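Local coordinates for protein prephenate dehydratase (PDB 3MWB) that probably catalyses the decarboxylating dehydration of prephenate to phenylpyruvate in phenylalanine biosynthesis and binds L-phenylalanine at its ACT domain, at residues 194-208 against 243-257. Numbering follows the deposited sequence.
With PHE (phenylalanine), chain D.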
ATOM      1  N   PRO A 194      -4.767 -23.485  22.455  1.00 29.78           N
ATOM      2  CA  PRO A 194      -5.716 -24.576  22.297  1.00 30.58           C
ATOM      3  C   PRO A 194      -5.647 -25.105  20.856  1.00 30.61           C
ATOM      4  O   PRO A 194      -5.100 -24.422  19.976  1.00 30.18           O
ATOM      5  CB  PRO A 194      -7.052 -23.897  22.547  1.00 30.12           C
ATOM      6  CG  PRO A 194      -6.868 -22.546  22.042  1.00 29.50           C
ATOM      7  CD  PRO A 194      -5.423 -22.166  22.380  1.00 29.13           C
ATOM      8  N   GLU A 195      -6.195 -26.288  20.627  1.00 30.76           N
ATOM      9  CA  GLU A 195      -6.194 -26.890  19.305  1.00 31.18           C
ATOM     10  C   GLU A 195      -6.962 -26.017  18.310  1.00 29.38           C
ATOM     11  O   GLU A 195      -8.030 -25.503  18.631  1.00 29.26           O
ATOM     12  CB  GLU A 195      -6.753 -28.308  19.370  1.00 33.11           C
ATOM     13  CG  GLU A 195      -6.964 -28.962  18.014  1.00 36.02           C
ATOM     14  CD  GLU A 195      -6.982 -30.467  18.104  1.00 41.86           C
ATOM     15  OE1 GLU A 195      -8.077 -31.067  17.975  1.00 42.83           O
ATOM     16  OE2 GLU A 195      -5.893 -31.050  18.317  1.00 44.54           O
ATOM     17  N   ARG A 196      -6.398 -25.811  17.122  1.00 28.14           N
ATOM     18  CA  ARG A 196      -7.102 -25.029  16.083  1.00 27.23           C
ATOM     19  C   ARG A 196      -8.340 -25.780  15.589  1.00 27.51           C
ATOM     20  O   ARG A 196      -8.401 -26.995  15.707  1.00 28.06           O
ATOM     21  CB  ARG A 196      -6.179 -24.685  14.912  1.00 26.76           C
ATOM     22  CG  ARG A 196      -5.821 -25.851  14.007  1.00 28.75           C
ATOM     23  CD  ARG A 196      -4.568 -25.498  13.239  1.00 28.88           C
ATOM     24  NE  ARG A 196      -4.139 -26.545  12.314  1.00 30.91           N
ATOM     25  CZ  ARG A 196      -3.037 -26.470  11.575  1.00 33.65           C
ATOM     26  NH1 ARG A 196      -2.240 -25.401  11.658  1.00 32.77           N
ATOM     27  NH2 ARG A 196      -2.727 -27.463  10.754  1.00 35.19           N
ATOM     28  N   THR A 197      -9.312 -25.045  15.053  1.00 26.44           N
ATOM     29  CA  THR A 197     -10.613 -25.613  14.631  1.00 26.89           C
ATOM     30  C   THR A 197     -10.957 -25.222  13.190  1.00 26.24           C
ATOM     31  O   THR A 197     -11.924 -25.723  12.622  1.00 26.71           O
ATOM     32  CB  THR A 197     -11.797 -25.063  15.498  1.00 27.03           C
ATOM     33  OG1 THR A 197     -11.928 -23.641  15.285  1.00 26.04           O
ATOM     34  CG2 THR A 197     -11.612 -25.366  16.988  1.00 25.58           C
ATOM     35  N   GLY A 198     -10.191 -24.294  12.631  1.00 24.83           N
ATOM     36  CA  GLY A 198     -10.496 -23.714  11.305  1.00 25.58           C
ATOM     37  C   GLY A 198     -11.528 -22.596  11.381  1.00 25.58           C
ATOM     38  O   GLY A 198     -11.866 -21.953  10.368  1.00 24.25           O
ATOM     39  N   ALA A 199     -12.065 -22.398  12.588  1.00 25.40           N
ATOM     40  CA  ALA A 199     -13.004 -21.318  12.846  1.00 25.23           C
ATOM     41  C   ALA A 199     -12.541 -20.578  14.113  1.00 24.49           C
ATOM     42  O   ALA A 199     -13.235 -20.538  15.123  1.00 24.97           O
ATOM     43  CB  ALA A 199     -14.439 -21.857  12.983  1.00 25.19           C
ATOM     44  N   ASP A 200     -11.346 -19.997  14.034  1.00 24.00           N
ATOM     45  CA  ASP A 200     -10.701 -19.426  15.208  1.00 23.05           C
ATOM     46  C   ASP A 200     -10.532 -17.931  15.047  1.00 21.77           C
ATOM     47  O   ASP A 200     -10.638 -17.386  13.942  1.00 20.40           O
ATOM     48  CB  ASP A 200      -9.323 -20.067  15.432  1.00 23.35           C
ATOM     49  CG  ASP A 200      -9.402 -21.547  15.804  1.00 25.18           C
ATOM     50  OD1 ASP A 200     -10.169 -21.906  16.706  1.00 24.75           O
ATOM     51  OD2 ASP A 200      -8.681 -22.354  15.186  1.00 27.03           O
ATOM     52  N   LYS A 201     -10.242 -17.287  16.174  1.00 21.69           N
ATOM     53  CA  LYS A 201      -9.938 -15.882  16.238  1.00 21.93           C
ATOM     54  C   LYS A 201      -8.563 -15.732  16.893  1.00 21.73           C
ATOM     55  O   LYS A 201      -8.204 -16.499  17.792  1.00 21.23           O
ATOM     56  CB  LYS A 201     -11.014 -15.205  17.090  1.00 22.99           C
ATOM     57  CG  LYS A 201     -11.190 -13.729  16.866  1.00 23.70           C
ATOM     58  CD  LYS A 201     -12.456 -13.191  17.593  1.00 22.41           C
ATOM     59  CE  LYS A 201     -13.726 -13.190  16.743  1.00 22.39           C
ATOM     60  NZ  LYS A 201     -14.860 -12.634  17.547  1.00 22.89           N
ATOM     61  N   THR A 202      -7.789 -14.751  16.439  1.00 21.20           N
ATOM     62  CA  THR A 202      -6.532 -14.417  17.086  1.00 21.15           C
ATOM     63  C   THR A 202      -6.545 -12.944  17.439  1.00 20.74           C
ATOM     64  O   THR A 202      -6.872 -12.099  16.599  1.00 20.92           O
ATOM     65  CB  THR A 202      -5.293 -14.813  16.222  1.00 21.62           C
ATOM     66  OG1 THR A 202      -5.238 -16.240  16.069  1.00 21.69           O
ATOM     67  CG2 THR A 202      -3.951 -14.344  16.864  1.00 21.58           C
ATOM     68  N   THR A 203      -6.182 -12.639  18.683  1.00 20.64           N
ATOM     69  CA  THR A 203      -6.159 -11.266  19.188  1.00 20.20           C
ATOM     70  C   THR A 203      -4.726 -10.829  19.515  1.00 20.17           C
ATOM     71  O   THR A 203      -3.942 -11.590  20.112  1.00 21.04           O
ATOM     72  CB  THR A 203      -7.087 -11.098  20.448  1.00 20.83           C
ATOM     73  OG1 THR A 203      -8.426 -11.515  20.139  1.00 20.28           O
ATOM     74  CG2 THR A 203      -7.143  -9.635  20.927  1.00 19.67           C
ATOM     75  N   VAL A 204      -4.404  -9.596  19.139  1.00 20.24           N
ATOM     76  CA  VAL A 204      -3.118  -8.979  19.441  1.00 20.47           C
ATOM     77  C   VAL A 204      -3.273  -7.518  19.863  1.00 21.13           C
ATOM     78  O   VAL A 204      -4.257  -6.855  19.527  1.00 20.69           O
ATOM     79  CB  VAL A 204      -2.140  -9.012  18.242  1.00 20.90           C
ATOM     80  CG1 VAL A 204      -1.685 -10.408  17.963  1.00 21.60           C
ATOM     81  CG2 VAL A 204      -2.756  -8.340  16.978  1.00 20.24           C
ATOM     82  N   VAL A 205      -2.281  -7.019  20.595  1.00 21.29           N
ATOM     83  CA  VAL A 205      -2.227  -5.601  20.899  1.00 21.68           C
ATOM     84  C   VAL A 205      -0.917  -5.093  20.353  1.00 21.78           C
ATOM     85  O   VAL A 205       0.145  -5.604  20.729  1.00 22.80           O
ATOM     86  CB  VAL A 205      -2.332  -5.319  22.429  1.00 22.74           C
ATOM     87  CG1 VAL A 205      -1.976  -3.821  22.728  1.00 23.15           C
ATOM     88  CG2 VAL A 205      -3.724  -5.681  22.942  1.00 22.21           C
ATOM     89  N   VAL A 206      -0.987  -4.122  19.443  1.00 21.92           N
ATOM     90  CA  VAL A 206       0.211  -3.624  18.749  1.00 21.81           C
ATOM     91  C   VAL A 206       0.471  -2.164  19.118  1.00 23.55           C
ATOM     92  O   VAL A 206      -0.312  -1.272  18.759  1.00 22.49           O
ATOM     93  CB  VAL A 206       0.114  -3.788  17.194  1.00 22.28           C
ATOM     94  CG1 VAL A 206       1.447  -3.451  16.504  1.00 19.97           C
ATOM     95  CG2 VAL A 206      -0.384  -5.219  16.829  1.00 20.14           C
ATOM     96  N   PRO A 207       1.579  -1.924  19.843  1.00 24.75           N
ATOM     97  CA  PRO A 207       2.027  -0.575  20.158  1.00 25.83           C
ATOM     98  C   PRO A 207       2.517   0.111  18.888  1.00 26.50           C
ATOM     99  O   PRO A 207       3.220  -0.496  18.078  1.00 27.18           O
ATOM    100  CB  PRO A 207       3.202  -0.803  21.125  1.00 26.84           C
ATOM    101  CG  PRO A 207       3.005  -2.192  21.660  1.00 27.18           C
ATOM    102  CD  PRO A 207       2.397  -2.952  20.510  1.00 25.32           C
ATOM    103  N   LEU A 208       2.130   1.362  18.709  1.00 26.57           N
ATOM    104  CA  LEU A 208       2.646   2.167  17.622  1.00 27.38           C
ATOM    105  C   LEU A 208       4.043   2.694  17.968  1.00 29.29           C
ATOM    106  O   LEU A 208       4.210   3.404  18.964  1.00 29.70           O
ATOM    107  CB  LEU A 208       1.678   3.320  17.339  1.00 26.93           C
ATOM    108  CG  LEU A 208       1.938   4.210  16.135  1.00 28.62           C
ATOM    109  CD1 LEU A 208       1.805   3.441  14.821  1.00 30.60           C
ATOM    110  CD2 LEU A 208       0.980   5.361  16.172  1.00 28.00           C
ATOM    111  N   GLY A 243       4.920   6.205  19.861  1.00 56.20           N
ATOM    112  CA  GLY A 243       3.927   6.563  18.851  1.00 52.69           C
ATOM    113  C   GLY A 243       2.636   6.989  19.534  1.00 49.64           C
ATOM    114  O   GLY A 243       1.744   7.531  18.880  1.00 49.06           O
ATOM    115  N   HIS A 244       2.541   6.737  20.848  1.00 48.65           N
ATOM    116  CA  HIS A 244       1.459   7.255  21.731  1.00 46.74           C
ATOM    117  C   HIS A 244       0.137   6.475  21.647  1.00 40.33           C
ATOM    118  O   HIS A 244      -0.851   6.850  22.262  1.00 39.54           O
ATOM    119  CB  HIS A 244       1.192   8.768  21.526  1.00 50.40           C
ATOM    120  CG  HIS A 244       2.426   9.582  21.290  1.00 57.29           C
ATOM    121  ND1 HIS A 244       2.705  10.168  20.073  1.00 60.63           N
ATOM    122  CD2 HIS A 244       3.460   9.898  22.104  1.00 63.04           C
ATOM    123  CE1 HIS A 244       3.854  10.816  20.150  1.00 66.84           C
ATOM    124  NE2 HIS A 244       4.333  10.668  21.373  1.00 69.23           N
ATOM    125  N   TYR A 245       0.122   5.392  20.885  1.00 36.24           N
ATOM    126  CA  TYR A 245      -1.084   4.583  20.750  1.00 31.62           C
ATOM    127  C   TYR A 245      -0.778   3.103  20.810  1.00 30.14           C
ATOM    128  O   TYR A 245       0.351   2.681  20.562  1.00 30.28           O
ATOM    129  CB  TYR A 245      -1.789   4.858  19.407  1.00 30.01           C
ATOM    130  CG  TYR A 245      -2.232   6.281  19.202  1.00 32.11           C
ATOM    131  CD1 TYR A 245      -3.485   6.712  19.633  1.00 32.47           C
ATOM    132  CD2 TYR A 245      -1.390   7.205  18.573  1.00 36.70           C
ATOM    133  CE1 TYR A 245      -3.888   8.024  19.446  1.00 34.91           C
ATOM    134  CE2 TYR A 245      -1.782   8.521  18.382  1.00 39.01           C
ATOM    135  CZ  TYR A 245      -3.030   8.920  18.815  1.00 38.57           C
ATOM    136  OH  TYR A 245      -3.406  10.226  18.626  1.00 42.28           O
ATOM    137  N   PHE A 246      -1.801   2.312  21.129  1.00 22.03           N
ATOM    138  CA  PHE A 246      -1.785   0.934  20.720  1.00 22.41           C
ATOM    139  C   PHE A 246      -3.042   0.582  19.932  1.00 21.30           C
ATOM    140  O   PHE A 246      -4.054   1.266  20.029  1.00 22.16           O
ATOM    141  CB  PHE A 246      -1.541  -0.028  21.891  1.00 23.37           C
ATOM    142  CG  PHE A 246      -2.656  -0.079  22.881  1.00 24.57           C
ATOM    143  CD1 PHE A 246      -3.803  -0.833  22.624  1.00 25.42           C
ATOM    144  CD2 PHE A 246      -2.555   0.610  24.091  1.00 27.80           C
ATOM    145  CE1 PHE A 246      -4.845  -0.894  23.542  1.00 25.01           C
ATOM    146  CE2 PHE A 246      -3.599   0.560  25.030  1.00 28.75           C
ATOM    147  CZ  PHE A 246      -4.744  -0.187  24.756  1.00 27.89           C
ATOM    148  N   PHE A 247      -2.942  -0.469  19.127  1.00 20.47           N
ATOM    149  CA  PHE A 247      -4.077  -0.980  18.380  1.00 19.37           C
ATOM    150  C   PHE A 247      -4.468  -2.356  18.915  1.00 18.70           C
ATOM    151  O   PHE A 247      -3.634  -3.259  19.021  1.00 19.54           O
ATOM    152  CB  PHE A 247      -3.756  -1.033  16.894  1.00 19.50           C
ATOM    153  CG  PHE A 247      -3.216   0.262  16.359  1.00 19.60           C
ATOM    154  CD1 PHE A 247      -4.066   1.327  16.124  1.00 21.08           C
ATOM    155  CD2 PHE A 247      -1.847   0.414  16.104  1.00 19.81           C
ATOM    156  CE1 PHE A 247      -3.560   2.552  15.629  1.00 21.77           C
ATOM    157  CE2 PHE A 247      -1.331   1.614  15.584  1.00 23.50           C
ATOM    158  CZ  PHE A 247      -2.193   2.695  15.368  1.00 23.14           C
ATOM    159  N   SER A 248      -5.731  -2.479  19.291  1.00 18.91           N
ATOM    160  CA  SER A 248      -6.336  -3.727  19.736  1.00 19.35           C
ATOM    161  C   SER A 248      -7.037  -4.366  18.532  1.00 20.00           C
ATOM    162  O   SER A 248      -7.892  -3.743  17.877  1.00 20.76           O
ATOM    163  CB  SER A 248      -7.341  -3.424  20.846  1.00 20.08           C
ATOM    164  OG  SER A 248      -7.778  -4.590  21.520  1.00 19.71           O
ATOM    165  N   ILE A 249      -6.652  -5.592  18.207  1.00 19.88           N
ATOM    166  CA  ILE A 249      -7.032  -6.169  16.913  1.00 19.49           C
ATOM    167  C   ILE A 249      -7.465  -7.628  17.069  1.00 19.47           C
ATOM    168  O   ILE A 249      -6.785  -8.416  17.747  1.00 19.49           O
ATOM    169  CB  ILE A 249      -5.842  -6.095  15.896  1.00 18.94           C
ATOM    170  CG1 ILE A 249      -5.500  -4.636  15.519  1.00 18.43           C
ATOM    171  CG2 ILE A 249      -6.152  -6.877  14.617  1.00 19.90           C
ATOM    172  CD1 ILE A 249      -4.140  -4.472  14.864  1.00 19.16           C
ATOM    173  N   ASP A 250      -8.593  -7.985  16.450  1.00 19.42           N
ATOM    174  CA  ASP A 250      -8.981  -9.408  16.308  1.00 19.45           C
ATOM    175  C   ASP A 250      -8.850  -9.794  14.848  1.00 19.55           C
ATOM    176  O   ASP A 250      -9.393  -9.097  13.966  1.00 19.84           O
ATOM    177  CB  ASP A 250     -10.434  -9.679  16.759  1.00 19.21           C
ATOM    178  CG  ASP A 250     -10.697  -9.318  18.232  1.00 20.58           C
ATOM    179  OD1 ASP A 250      -9.745  -9.296  19.058  1.00 20.64           O
ATOM    180  OD2 ASP A 250     -11.879  -9.072  18.572  1.00 18.11           O
ATOM    181  N   ALA A 251      -8.115 -10.883  14.588  1.00 19.57           N
ATOM    182  CA  ALA A 251      -7.980 -11.455  13.238  1.00 19.25           C
ATOM    183  C   ALA A 251      -8.662 -12.806  13.157  1.00 20.31           C
ATOM    184  O   ALA A 251      -8.759 -13.521  14.181  1.00 20.65           O
ATOM    185  CB  ALA A 251      -6.503 -11.589  12.868  1.00 19.82           C
ATOM    186  N   ASP A 252      -9.157 -13.155  11.968  1.00 20.12           N
ATOM    187  CA  ASP A 252      -9.643 -14.520  11.672  1.00 21.02           C
ATOM    188  C   ASP A 252      -8.455 -15.446  11.539  1.00 20.89           C
ATOM    189  O   ASP A 252      -7.546 -15.192  10.730  1.00 21.07           O
ATOM    190  CB  ASP A 252     -10.368 -14.569  10.334  1.00 22.01           C
ATOM    191  CG  ASP A 252     -11.705 -13.857  10.349  1.00 25.03           C
ATOM    192  OD1 ASP A 252     -12.156 -13.428  11.444  1.00 28.50           O
ATOM    193  OD2 ASP A 252     -12.323 -13.755   9.256  1.00 27.61           O
ATOM    194  N   GLY A 253      -8.439 -16.526  12.309  1.00 20.09           N
ATOM    195  CA  GLY A 253      -7.359 -17.462  12.196  1.00 19.64           C
ATOM    196  C   GLY A 253      -6.763 -17.906  13.503  1.00 20.14           C
ATOM    197  O   GLY A 253      -7.064 -17.373  14.586  1.00 19.39           O
ATOM    198  N   HIS A 254      -5.887 -18.887  13.393  1.00 19.90           N
ATOM    199  CA  HIS A 254      -5.219 -19.449  14.560  1.00 20.56           C
ATOM    200  C   HIS A 254      -3.717 -19.223  14.388  1.00 20.27           C
ATOM    201  O   HIS A 254      -3.204 -19.322  13.275  1.00 19.63           O
ATOM    202  CB  HIS A 254      -5.511 -20.925  14.604  1.00 20.17           C
ATOM    203  CG  HIS A 254      -4.991 -21.612  15.821  1.00 21.50           C
ATOM    204  ND1 HIS A 254      -5.783 -21.881  16.913  1.00 23.33           N
ATOM    205  CD2 HIS A 254      -3.775 -22.131  16.102  1.00 22.12           C
ATOM    206  CE1 HIS A 254      -5.075 -22.537  17.819  1.00 21.77           C
ATOM    207  NE2 HIS A 254      -3.851 -22.697  17.350  1.00 23.73           N
ATOM    208  N   ALA A 255      -3.018 -18.932  15.490  1.00 21.24           N
ATOM    209  CA  ALA A 255      -1.579 -18.630  15.451  1.00 21.79           C
ATOM    210  C   ALA A 255      -0.742 -19.659  14.666  1.00 22.66           C
ATOM    211  O   ALA A 255       0.266 -19.292  14.058  1.00 22.85           O
ATOM    212  CB  ALA A 255      -1.029 -18.464  16.859  1.00 23.54           C
ATOM    213  N   THR A 256      -1.147 -20.933  14.693  1.00 23.32           N
ATOM    214  CA  THR A 256      -0.433 -21.996  13.953  1.00 23.78           C
ATOM    215  C   THR A 256      -0.654 -22.009  12.435  1.00 23.50           C
ATOM    216  O   THR A 256       0.197 -22.518  11.701  1.00 25.12           O
ATOM    217  CB  THR A 256      -0.738 -23.394  14.486  1.00 24.30           C
ATOM    218  OG1 THR A 256      -2.100 -23.727  14.219  1.00 23.72           O
ATOM    219  CG2 THR A 256      -0.439 -23.457  15.969  1.00 25.25           C
ATOM    220  N   ASP A 257      -1.787 -21.500  11.963  1.00 22.26           N
ATOM    221  CA  ASP A 257      -1.987 -21.298  10.525  1.00 21.48           C
ATOM    222  C   ASP A 257      -0.790 -20.520   9.984  1.00 20.76           C
ATOM    223  O   ASP A 257      -0.393 -19.506  10.565  1.00 19.79           O
ATOM    224  CB  ASP A 257      -3.251 -20.500  10.266  1.00 21.15           C
ATOM    225  CG  ASP A 257      -4.500 -21.194  10.789  1.00 23.18           C
ATOM    226  OD1 ASP A 257      -4.540 -22.436  10.808  1.00 25.32           O
ATOM    227  OD2 ASP A 257      -5.431 -20.490  11.190  1.00 21.35           O
TER
HETATM  228  N   PHE D 312      -1.392   8.342  12.860  1.00 23.38           N
HETATM  229  CA  PHE D 312      -1.112   6.997  12.295  1.00 22.97           C
HETATM  230  C   PHE D 312      -1.817   6.739  10.964  1.00 23.60           C
HETATM  231  O   PHE D 312      -2.500   7.602  10.424  1.00 23.41           O
HETATM  232  CB  PHE D 312      -1.412   5.889  13.324  1.00 22.97           C
HETATM  233  CG  PHE D 312      -2.832   5.881  13.866  1.00 22.55           C
HETATM  234  CD1 PHE D 312      -3.891   5.367  13.107  1.00 22.84           C
HETATM  235  CD2 PHE D 312      -3.096   6.332  15.159  1.00 22.45           C
HETATM  236  CE1 PHE D 312      -5.193   5.321  13.616  1.00 22.44           C
HETATM  237  CE2 PHE D 312      -4.414   6.281  15.689  1.00 22.45           C
HETATM  238  CZ  PHE D 312      -5.453   5.794  14.908  1.00 21.44           C
HETATM  239  OXT PHE D 312      -1.720   5.651  10.378  1.00 24.11           O
HETATM  240  O   HOH W   1       0.192 -24.778  10.439  1.00 26.96           O
HETATM  241  O   HOH W   2     -13.860  -9.919  16.985  1.00 20.88           O
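Strands 200-207 and 245-252 pair antiparallel, their axes at 162°, as the two central strands of the four-stranded ACT-domain sheet. Thr-202 with Ala-251, Val-204 with Ile-249 and Val-206 with Phe-247 are the hydrogen-bonded pairs; Leu-208 N extends the pairing to Tyr-245 O, and Gly-253 N reaches Asp-200 O at the other end. Val-204, Val-206, Ile-249 and Phe-247 share the face covered by helix 215-224. There Leu-208 CD1 meets the edge of the Phe-247 ring, 3.7 Å from CE2, and the same ring presents CZ edge-on to CG of the bound phenylalanine at 3.6 Å. The ligand ring also lies over one face of Tyr-245, while Leu-208 CD2 touches CB of the bound phenylalanine, so both segments line the amino-acid pocket. On the opposite face Thr-203 OG1 donates to Asp-250 OD1 (2.8 Å) from above the carboxylate plane and also bonds to Tyr-280; Asp-250 OD2 is salt-bridged to Arg-232. At the start of strand 200-207, Asp-200 turns its carboxylate back onto the preceding loop, where OD2 takes the Thr-197 N-H at 2.8 Å and OD1 the Thr-197 hydroxyl, and the group flanks His-254. An alanine in place of Asp-200 is likely to leave both the N-H and the hydroxyl of Thr-197 without their carboxylate partner and let the 197-199 turn shift. With CG anti to the backbone N (chi1 -175°), the His-254 imidazole lies under Arg-196, whose CB sits over its centre in a CH-pi contact. Past that ring the extended arginine brings NH1 to Thr-256 OG1 at 3.1 Å, and one water joins NH1 to Thr-256 O.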